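PDB 6SNR: lipid II:glycine glycyltransferase from Staphylococcus aureus, which probably catalyses addition of the first glycine of the pentaglycine interpeptide bridge to the lysine side chain of lipid II, with glycyl-tRNA(Gly) as donor. Local coordinates for residues A[88-93]-A[126-131]; A[118-123]-A[386-391]. All coordinates share one frame; numbering follows the deposited sequence.

Contact 1. Residues A[88-93]-A[126-131]; sequences ALLDSA and LGFKHK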
ATOM      1  N   ALA A  88      -6.386 -27.528 -16.077  1.00 21.30           N
ATOM      2  CA  ALA A  88      -4.995 -27.939 -16.206  1.00 19.85           C
ATOM      3  C   ALA A  88      -4.136 -27.488 -15.039  1.00 20.45           C
ATOM      4  O   ALA A  88      -3.296 -28.235 -14.531  1.00 19.12           O
ATOM      5  CB  ALA A  88      -4.429 -27.454 -17.491  1.00 20.35           C
ATOM      6  N   LEU A  89      -4.357 -26.246 -14.590  1.00 18.40           N
ATOM      7  CA  LEU A  89      -3.711 -25.805 -13.373  1.00 19.11           C
ATOM      8  C   LEU A  89      -4.045 -26.658 -12.161  1.00 18.84           C
ATOM      9  O   LEU A  89      -3.132 -27.005 -11.363  1.00 18.81           O
ATOM     10  CB  LEU A  89      -4.031 -24.305 -13.098  1.00 18.20           C
ATOM     11  CG  LEU A  89      -3.358 -23.333 -14.038  1.00 19.26           C
ATOM     12  CD1 LEU A  89      -4.002 -21.966 -13.964  1.00 20.36           C
ATOM     13  CD2 LEU A  89      -1.867 -23.226 -13.776  1.00 19.62           C
ATOM     14  N   LEU A  90      -5.332 -26.997 -11.974  1.00 19.47           N
ATOM     15  CA  LEU A  90      -5.686 -27.907 -10.852  1.00 19.05           C
ATOM     16  C   LEU A  90      -4.998 -29.290 -10.982  1.00 18.54           C
ATOM     17  O   LEU A  90      -4.466 -29.804 -10.016  1.00 19.02           O
ATOM     18  CB  LEU A  90      -7.210 -28.036 -10.700  1.00 19.19           C
ATOM     19  CG  LEU A  90      -7.695 -28.928  -9.554  1.00 19.62           C
ATOM     20  CD1 LEU A  90      -7.170 -28.534  -8.185  1.00 20.22           C
ATOM     21  CD2 LEU A  90      -9.244 -28.973  -9.554  1.00 20.63           C
ATOM     22  N   ASP A  91      -5.004 -29.853 -12.187  1.00 21.23           N
ATOM     23  CA  ASP A  91      -4.336 -31.126 -12.437  1.00 22.19           C
ATOM     24  C   ASP A  91      -2.867 -31.071 -11.985  1.00 21.26           C
ATOM     25  O   ASP A  91      -2.395 -31.933 -11.218  1.00 20.58           O
ATOM     26  CB  ASP A  91      -4.416 -31.508 -13.916  1.00 24.26           C
ATOM     27  CG  ASP A  91      -5.797 -32.069 -14.362  1.00 28.80           C
ATOM     28  OD1 ASP A  91      -6.707 -32.371 -13.538  1.00 31.41           O
ATOM     29  OD2 ASP A  91      -5.949 -32.226 -15.595  1.00 30.71           O
ATOM     30  N   SER A  92      -2.158 -30.025 -12.423  1.00 21.75           N
ATOM     31  CA  SER A  92      -0.759 -29.858 -12.030  1.00 20.52           C
ATOM     32  C   SER A  92      -0.564 -29.641 -10.544  1.00 19.14           C
ATOM     33  O   SER A  92       0.375 -30.173  -9.946  1.00 18.33           O
ATOM     34  CB  SER A  92      -0.077 -28.736 -12.829  1.00 22.31           C
ATOM     35  OG  SER A  92      -0.051 -29.053 -14.226  1.00 23.89           O
ATOM     36  N   ALA A  93      -1.415 -28.810  -9.925  1.00 16.55           N
ATOM     37  CA  ALA A  93      -1.296 -28.586  -8.495  1.00 17.48           C
ATOM     38  C   ALA A  93      -1.550 -29.833  -7.677  1.00 16.54           C
ATOM     39  O   ALA A  93      -0.866 -30.063  -6.727  1.00 16.84           O
ATOM     40  CB  ALA A  93      -2.199 -27.440  -7.966  1.00 17.05           C
ATOM     41  N   LEU A 126     -15.354 -28.075 -10.206  1.00 26.67           N
ATOM     42  CA  LEU A 126     -14.117 -28.821 -10.026  1.00 23.85           C
ATOM     43  C   LEU A 126     -13.920 -29.429  -8.624  1.00 22.51           C
ATOM     44  O   LEU A 126     -12.922 -30.086  -8.381  1.00 24.01           O
ATOM     45  CB  LEU A 126     -12.917 -27.903 -10.356  1.00 24.24           C
ATOM     46  CG  LEU A 126     -12.718 -27.522 -11.828  1.00 24.40           C
ATOM     47  CD1 LEU A 126     -11.709 -26.396 -11.957  1.00 24.79           C
ATOM     48  CD2 LEU A 126     -12.262 -28.723 -12.635  1.00 24.81           C
ATOM     49  N   GLY A 127     -14.814 -29.165  -7.674  1.00 23.87           N
ATOM     50  CA  GLY A 127     -14.727 -29.770  -6.374  1.00 22.15           C
ATOM     51  C   GLY A 127     -14.203 -28.917  -5.224  1.00 22.73           C
ATOM     52  O   GLY A 127     -14.058 -29.405  -4.098  1.00 24.86           O
ATOM     53  N   PHE A 128     -13.943 -27.636  -5.493  1.00 22.66           N
ATOM     54  CA  PHE A 128     -13.507 -26.727  -4.447  1.00 21.16           C
ATOM     55  C   PHE A 128     -14.677 -26.371  -3.532  1.00 22.13           C
ATOM     56  O   PHE A 128     -15.807 -26.214  -4.001  1.00 24.27           O
ATOM     57  CB  PHE A 128     -13.027 -25.386  -5.004  1.00 20.90           C
ATOM     58  CG  PHE A 128     -11.611 -25.401  -5.556  1.00 21.21           C
ATOM     59  CD1 PHE A 128     -10.553 -25.082  -4.744  1.00 22.08           C
ATOM     60  CD2 PHE A 128     -11.363 -25.665  -6.900  1.00 22.82           C
ATOM     61  CE1 PHE A 128      -9.238 -25.069  -5.252  1.00 21.35           C
ATOM     62  CE2 PHE A 128     -10.062 -25.668  -7.399  1.00 22.36           C
ATOM     63  CZ  PHE A 128      -9.008 -25.375  -6.578  1.00 21.48           C
ATOM     64  N   LYS A 129     -14.382 -26.284  -2.262  1.00 21.35           N
ATOM     65  CA  LYS A 129     -15.340 -25.829  -1.239  1.00 22.11           C
ATOM     66  C   LYS A 129     -15.031 -24.386  -0.844  1.00 22.77           C
ATOM     67  O   LYS A 129     -13.884 -23.995  -0.633  1.00 23.31           O
ATOM     68  CB  LYS A 129     -15.295 -26.737  -0.029  1.00 23.74           C
ATOM     69  CG  LYS A 129     -15.362 -28.232  -0.378  1.00 27.74           C
ATOM     70  CD  LYS A 129     -16.563 -28.616  -1.235  1.00 33.13           C
ATOM     71  CE  LYS A 129     -16.468 -30.060  -1.694  1.00 36.85           C
ATOM     72  NZ  LYS A 129     -17.550 -30.381  -2.664  1.00 38.84           N
ATOM     73  N   HIS A 130     -16.087 -23.592  -0.725  1.00 21.71           N
ATOM     74  CA  HIS A 130     -15.971 -22.171  -0.395  1.00 20.64           C
ATOM     75  C   HIS A 130     -16.059 -21.901   1.087  1.00 21.97           C
ATOM     76  O   HIS A 130     -16.900 -22.519   1.783  1.00 24.17           O
ATOM     77  CB  HIS A 130     -17.107 -21.449  -1.098  1.00 19.54           C
ATOM     78  CG  HIS A 130     -17.046 -19.954  -1.036  1.00 19.94           C
ATOM     79  ND1 HIS A 130     -18.160 -19.180  -0.753  1.00 22.90           N
ATOM     80  CD2 HIS A 130     -16.038 -19.071  -1.289  1.00 21.09           C
ATOM     81  CE1 HIS A 130     -17.844 -17.897  -0.847  1.00 22.42           C
ATOM     82  NE2 HIS A 130     -16.556 -17.804  -1.161  1.00 21.27           N
ATOM     83  N   LYS A 131     -15.239 -20.957   1.591  1.00 19.47           N
ATOM     84  CA  LYS A 131     -15.208 -20.614   3.022  1.00 21.41           C
ATOM     85  C   LYS A 131     -16.392 -19.691   3.358  1.00 22.74           C
ATOM     86  O   LYS A 131     -16.651 -19.464   4.552  1.00 25.19           O
ATOM     87  CB  LYS A 131     -13.914 -19.877   3.439  1.00 23.10           C
ATOM     88  CG  LYS A 131     -12.690 -20.736   3.555  1.00 23.63           C
ATOM     89  CD  LYS A 131     -12.783 -21.691   4.711  1.00 23.73           C
ATOM     90  CE  LYS A 131     -11.427 -22.318   4.976  1.00 23.35           C
ATOM     91  NZ  LYS A 131     -11.494 -23.381   5.969  1.00 24.53           N
TER
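L90 sits on helix 83-99, the crossover helix of a beta-alpha-beta unit between the parallel neighbouring strands 68-78 and 102-107, and it meets L126 and F128 in the turn that leads from helix 117-125 to strand 129-130. The evidence for a small junction dominated by apolar side chains is direct: 133 Å² is buried in all, 74 Å² of it on L90, and no hydrogen bond crosses. The nearest backbones stay well apart, with L90 CA 8.5 Å from L126 CA, so the gap is bridged by side chains. L90 does this with its two methyl branches. Its CG lies anti to the backbone N (chi1 -179°), beside the carbonyl carbon, and from there the two methyls part toward L126 and F128. L90 CD2 approaches L126 CB at 3.9 Å and also comes within 4.0 Å of F128 CE2. L90 CD1 goes to the far end of the phenylalanine, 4.0 Å from F128 CZ, reaching the ring obliquely. L90 runs past each partner in the opposite sense, so the contact is made alongside. L126 presents its CB, whereas F128 is brought in by its length: its CB does not point at the helix, but its ring extends that way. Between them G127, at a positive phi of 103°, ends helix 117-125 in a Schellman motif; L126 and F128, on either side of it in sequence, both touch L90. F128 also packs on F76 and F388, and L90 on Y390. The parallel strand pair with its crossover helix, within a mixed sheet of order 1-2-3-4-5-7-6, is consistent with a GNAT-like fold, in keeping with the acetyltransferase clan.

Contact 2. Residues A[118-123]-A[386-391]; sequences DALQNL and GEFDYI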
ATOM      1  N   ASP A 118     -18.561 -16.816 -13.143  1.00 27.88           N
ATOM      2  CA  ASP A 118     -17.815 -17.918 -13.755  1.00 28.88           C
ATOM      3  C   ASP A 118     -16.874 -18.587 -12.768  1.00 28.15           C
ATOM      4  O   ASP A 118     -16.818 -19.824 -12.698  1.00 26.69           O
ATOM      5  CB  ASP A 118     -17.011 -17.446 -14.978  1.00 31.13           C
ATOM      6  CG  ASP A 118     -17.876 -17.263 -16.218  1.00 35.20           C
ATOM      7  OD1 ASP A 118     -19.093 -17.554 -16.162  1.00 39.83           O
ATOM      8  OD2 ASP A 118     -17.347 -16.822 -17.256  1.00 35.56           O
ATOM      9  N   ALA A 119     -16.090 -17.786 -12.030  1.00 24.74           N
ATOM     10  CA  ALA A 119     -15.155 -18.371 -11.059  1.00 23.87           C
ATOM     11  C   ALA A 119     -15.848 -19.245 -10.027  1.00 22.61           C
ATOM     12  O   ALA A 119     -15.453 -20.383  -9.783  1.00 23.69           O
ATOM     13  CB  ALA A 119     -14.290 -17.292 -10.365  1.00 23.90           C
ATOM     14  N   LEU A 120     -16.906 -18.715  -9.422  1.00 23.48           N
ATOM     15  CA  LEU A 120     -17.633 -19.464  -8.426  1.00 24.52           C
ATOM     16  C   LEU A 120     -18.153 -20.756  -9.022  1.00 22.13           C
ATOM     17  O   LEU A 120     -18.021 -21.803  -8.398  1.00 25.27           O
ATOM     18  CB  LEU A 120     -18.806 -18.624  -7.881  1.00 24.41           C
ATOM     19  CG  LEU A 120     -18.349 -17.455  -7.000  1.00 25.54           C
ATOM     20  CD1 LEU A 120     -19.439 -16.376  -6.868  1.00 27.92           C
ATOM     21  CD2 LEU A 120     -17.962 -17.951  -5.641  1.00 25.29           C
ATOM     22  N   GLN A 121     -18.738 -20.670 -10.219  1.00 23.89           N
ATOM     23  CA  GLN A 121     -19.393 -21.835 -10.854  1.00 26.79           C
ATOM     24  C   GLN A 121     -18.365 -22.899 -11.195  1.00 26.24           C
ATOM     25  O   GLN A 121     -18.526 -24.108 -10.863  1.00 26.86           O
ATOM     26  CB  GLN A 121     -20.161 -21.402 -12.112  1.00 29.04           C
ATOM     27  CG  GLN A 121     -21.430 -20.625 -11.766  1.00 37.38           C
ATOM     28  CD  GLN A 121     -22.368 -20.380 -12.948  1.00 43.57           C
ATOM     29  OE1 GLN A 121     -22.109 -20.802 -14.072  1.00 49.77           O
ATOM     30  NE2 GLN A 121     -23.487 -19.707 -12.677  1.00 45.97           N
ATOM     31  N   ASN A 122     -17.268 -22.443 -11.789  1.00 23.31           N
ATOM     32  CA  ASN A 122     -16.262 -23.335 -12.348  1.00 25.49           C
ATOM     33  C   ASN A 122     -15.432 -23.969 -11.250  1.00 22.58           C
ATOM     34  O   ASN A 122     -15.047 -25.148 -11.347  1.00 23.67           O
ATOM     35  CB  ASN A 122     -15.352 -22.587 -13.367  1.00 25.10           C
ATOM     36  CG  ASN A 122     -16.071 -22.216 -14.685  1.00 26.70           C
ATOM     37  OD1 ASN A 122     -17.163 -22.731 -15.010  1.00 27.52           O
ATOM     38  ND2 ASN A 122     -15.479 -21.292 -15.430  1.00 25.84           N
ATOM     39  N   LEU A 123     -15.165 -23.215 -10.186  1.00 21.47           N
ATOM     40  CA  LEU A 123     -14.486 -23.788  -9.024  1.00 21.81           C
ATOM     41  C   LEU A 123     -15.362 -24.828  -8.304  1.00 21.56           C
ATOM     42  O   LEU A 123     -14.886 -25.886  -7.902  1.00 25.35           O
ATOM     43  CB  LEU A 123     -14.002 -22.692  -8.045  1.00 21.70           C
ATOM     44  CG  LEU A 123     -12.865 -21.801  -8.580  1.00 21.68           C
ATOM     45  CD1 LEU A 123     -12.691 -20.604  -7.678  1.00 21.60           C
ATOM     46  CD2 LEU A 123     -11.561 -22.597  -8.668  1.00 21.14           C
ATOM     47  N   GLY A 386     -13.368 -14.746  -2.353  1.00 17.71           N
ATOM     48  CA  GLY A 386     -12.967 -15.409  -1.146  1.00 17.71           C
ATOM     49  C   GLY A 386     -12.022 -16.589  -1.313  1.00 17.03           C
ATOM     50  O   GLY A 386     -11.245 -16.622  -2.238  1.00 15.44           O
ATOM     51  N   GLU A 387     -12.082 -17.492  -0.346  1.00 16.09           N
ATOM     52  CA  GLU A 387     -11.139 -18.576  -0.151  1.00 16.84           C
ATOM     53  C   GLU A 387     -11.805 -19.896  -0.483  1.00 18.55           C
ATOM     54  O   GLU A 387     -12.959 -20.126  -0.093  1.00 18.93           O
ATOM     55  CB  GLU A 387     -10.619 -18.556   1.285  1.00 17.29           C
ATOM     56  CG  GLU A 387      -9.477 -19.518   1.555  1.00 17.13           C
ATOM     57  CD  GLU A 387      -8.935 -19.307   2.934  1.00 16.48           C
ATOM     58  OE1 GLU A 387      -8.264 -18.274   3.191  1.00 18.50           O
ATOM     59  OE2 GLU A 387      -9.129 -20.174   3.787  1.00 18.52           O
ATOM     60  N   PHE A 388     -11.092 -20.773  -1.207  1.00 16.87           N
ATOM     61  CA  PHE A 388     -11.625 -22.053  -1.649  1.00 17.57           C
ATOM     62  C   PHE A 388     -10.583 -23.141  -1.391  1.00 19.23           C
ATOM     63  O   PHE A 388      -9.384 -22.927  -1.581  1.00 19.06           O
ATOM     64  CB  PHE A 388     -11.868 -22.038  -3.170  1.00 18.22           C
ATOM     65  CG  PHE A 388     -12.824 -20.964  -3.645  1.00 18.73           C
ATOM     66  CD1 PHE A 388     -12.408 -19.662  -3.787  1.00 20.35           C
ATOM     67  CD2 PHE A 388     -14.147 -21.278  -3.964  1.00 20.14           C
ATOM     68  CE1 PHE A 388     -13.284 -18.686  -4.172  1.00 21.60           C
ATOM     69  CE2 PHE A 388     -15.020 -20.290  -4.400  1.00 20.54           C
ATOM     70  CZ  PHE A 388     -14.586 -18.993  -4.491  1.00 20.89           C
ATOM     71  N   ASP A 389     -11.049 -24.339  -1.012  1.00 19.57           N
ATOM     72  CA  ASP A 389     -10.158 -25.450  -0.715  1.00 20.40           C
ATOM     73  C   ASP A 389     -10.539 -26.649  -1.573  1.00 21.59           C
ATOM     74  O   ASP A 389     -11.714 -26.996  -1.660  1.00 20.24           O
ATOM     75  CB  ASP A 389     -10.222 -25.848   0.748  1.00 20.14           C
ATOM     76  CG  ASP A 389      -9.750 -24.763   1.668  1.00 22.63           C
ATOM     77  OD1 ASP A 389      -8.572 -24.403   1.532  1.00 24.80           O
ATOM     78  OD2 ASP A 389     -10.519 -24.336   2.562  1.00 25.50           O
ATOM     79  N   TYR A 390      -9.547 -27.251  -2.225  1.00 20.38           N
ATOM     80  CA  TYR A 390      -9.707 -28.550  -2.897  1.00 19.70           C
ATOM     81  C   TYR A 390      -9.135 -29.543  -1.905  1.00 19.02           C
ATOM     82  O   TYR A 390      -7.933 -29.579  -1.630  1.00 19.25           O
ATOM     83  CB  TYR A 390      -9.011 -28.599  -4.248  1.00 19.66           C
ATOM     84  CG  TYR A 390      -9.269 -29.897  -4.967  1.00 20.16           C
ATOM     85  CD1 TYR A 390      -8.488 -31.003  -4.699  1.00 23.89           C
ATOM     86  CD2 TYR A 390     -10.289 -30.015  -5.908  1.00 20.72           C
ATOM     87  CE1 TYR A 390      -8.730 -32.206  -5.340  1.00 24.45           C
ATOM     88  CE2 TYR A 390     -10.517 -31.222  -6.570  1.00 23.88           C
ATOM     89  CZ  TYR A 390      -9.733 -32.310  -6.256  1.00 23.34           C
ATOM     90  OH  TYR A 390      -9.927 -33.530  -6.898  1.00 27.22           O
ATOM     91  N   ILE A 391     -10.016 -30.341  -1.264  1.00 20.72           N
ATOM     92  CA  ILE A 391      -9.616 -31.080  -0.100  1.00 21.30           C
ATOM     93  C   ILE A 391      -9.037 -32.443  -0.532  1.00 21.83           C
ATOM     94  O   ILE A 391      -9.694 -33.178  -1.288  1.00 24.48           O
ATOM     95  CB  ILE A 391     -10.801 -31.287   0.904  1.00 23.14           C
ATOM     96  CG1 ILE A 391     -11.270 -29.923   1.414  1.00 24.55           C
ATOM     97  CG2 ILE A 391     -10.389 -32.199   2.053  1.00 24.10           C
ATOM     98  CD1 ILE A 391     -12.639 -29.951   2.081  1.00 25.41           C
TER
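F388, the first residue of strand 388-391, meets L120 and L123 of helix 117-125, whereas E387 just before it turns its carboxylate to K106. The CB of F388 points to the helix, and F388 CA lies 8.1 Å from L123 CA. Helix 117-125 meets the ring from two directions. L123 CD1 stands over the middle of one face, 3.8 Å from the centroid of the F388 ring and 0° off its normal, which defines a centred CH-pi contact; the six ring carbons are nearly equidistant from that methyl, as the 4.0 Å from L123 CD1 to F388 CD1 illustrates. L120, one turn earlier in the helix, works at the rim instead: L120 CD2 lies near the ring plane, 3.7 Å from F388 CZ and 4.0 Å from F388 CE2. Both leucines cross the phenylalanine at about a right angle. In F388, CG is anti to the carbonyl carbon (chi1 -59°), which turns the ring toward the helix, one face to L123 and its CZ edge to L120. Beyond the helix, F388 also meets H130 and I107. D389 follows, pairing with K106 and with Y397 rather than with the helix, and Y390 turns to L90 and K94 of helix 83-99. With 146 Å² buried and no hydrogen bond across, the chemistry is that of dispersion plus one CH-pi contact: a methyl over the face and another at the edge would be expected to limit tilt and sliding of the ring without any directional polar bond.

In the fold
The two contacts lie about 7 Å apart, centre to centre, and on the same side of the chain's centre. Their segments alternate along the sequence: 88-93, 118-123, 126-131, then 386-391 after a long excursion through the second mixed sheet and the long helices 235-262 and 267-297. Strands 129-130 and 388-391 are antiparallel neighbours, joined by a probable hydrogen bond from K129 N to D389 O (2.8 Å). Contact 1 joins helix 83-99 to the turn between helix 117-125 and strand 129-130, while contact 2 packs helix 117-125 on strand 388-391, the C-terminal strand inserted between 102-107 and 129-130.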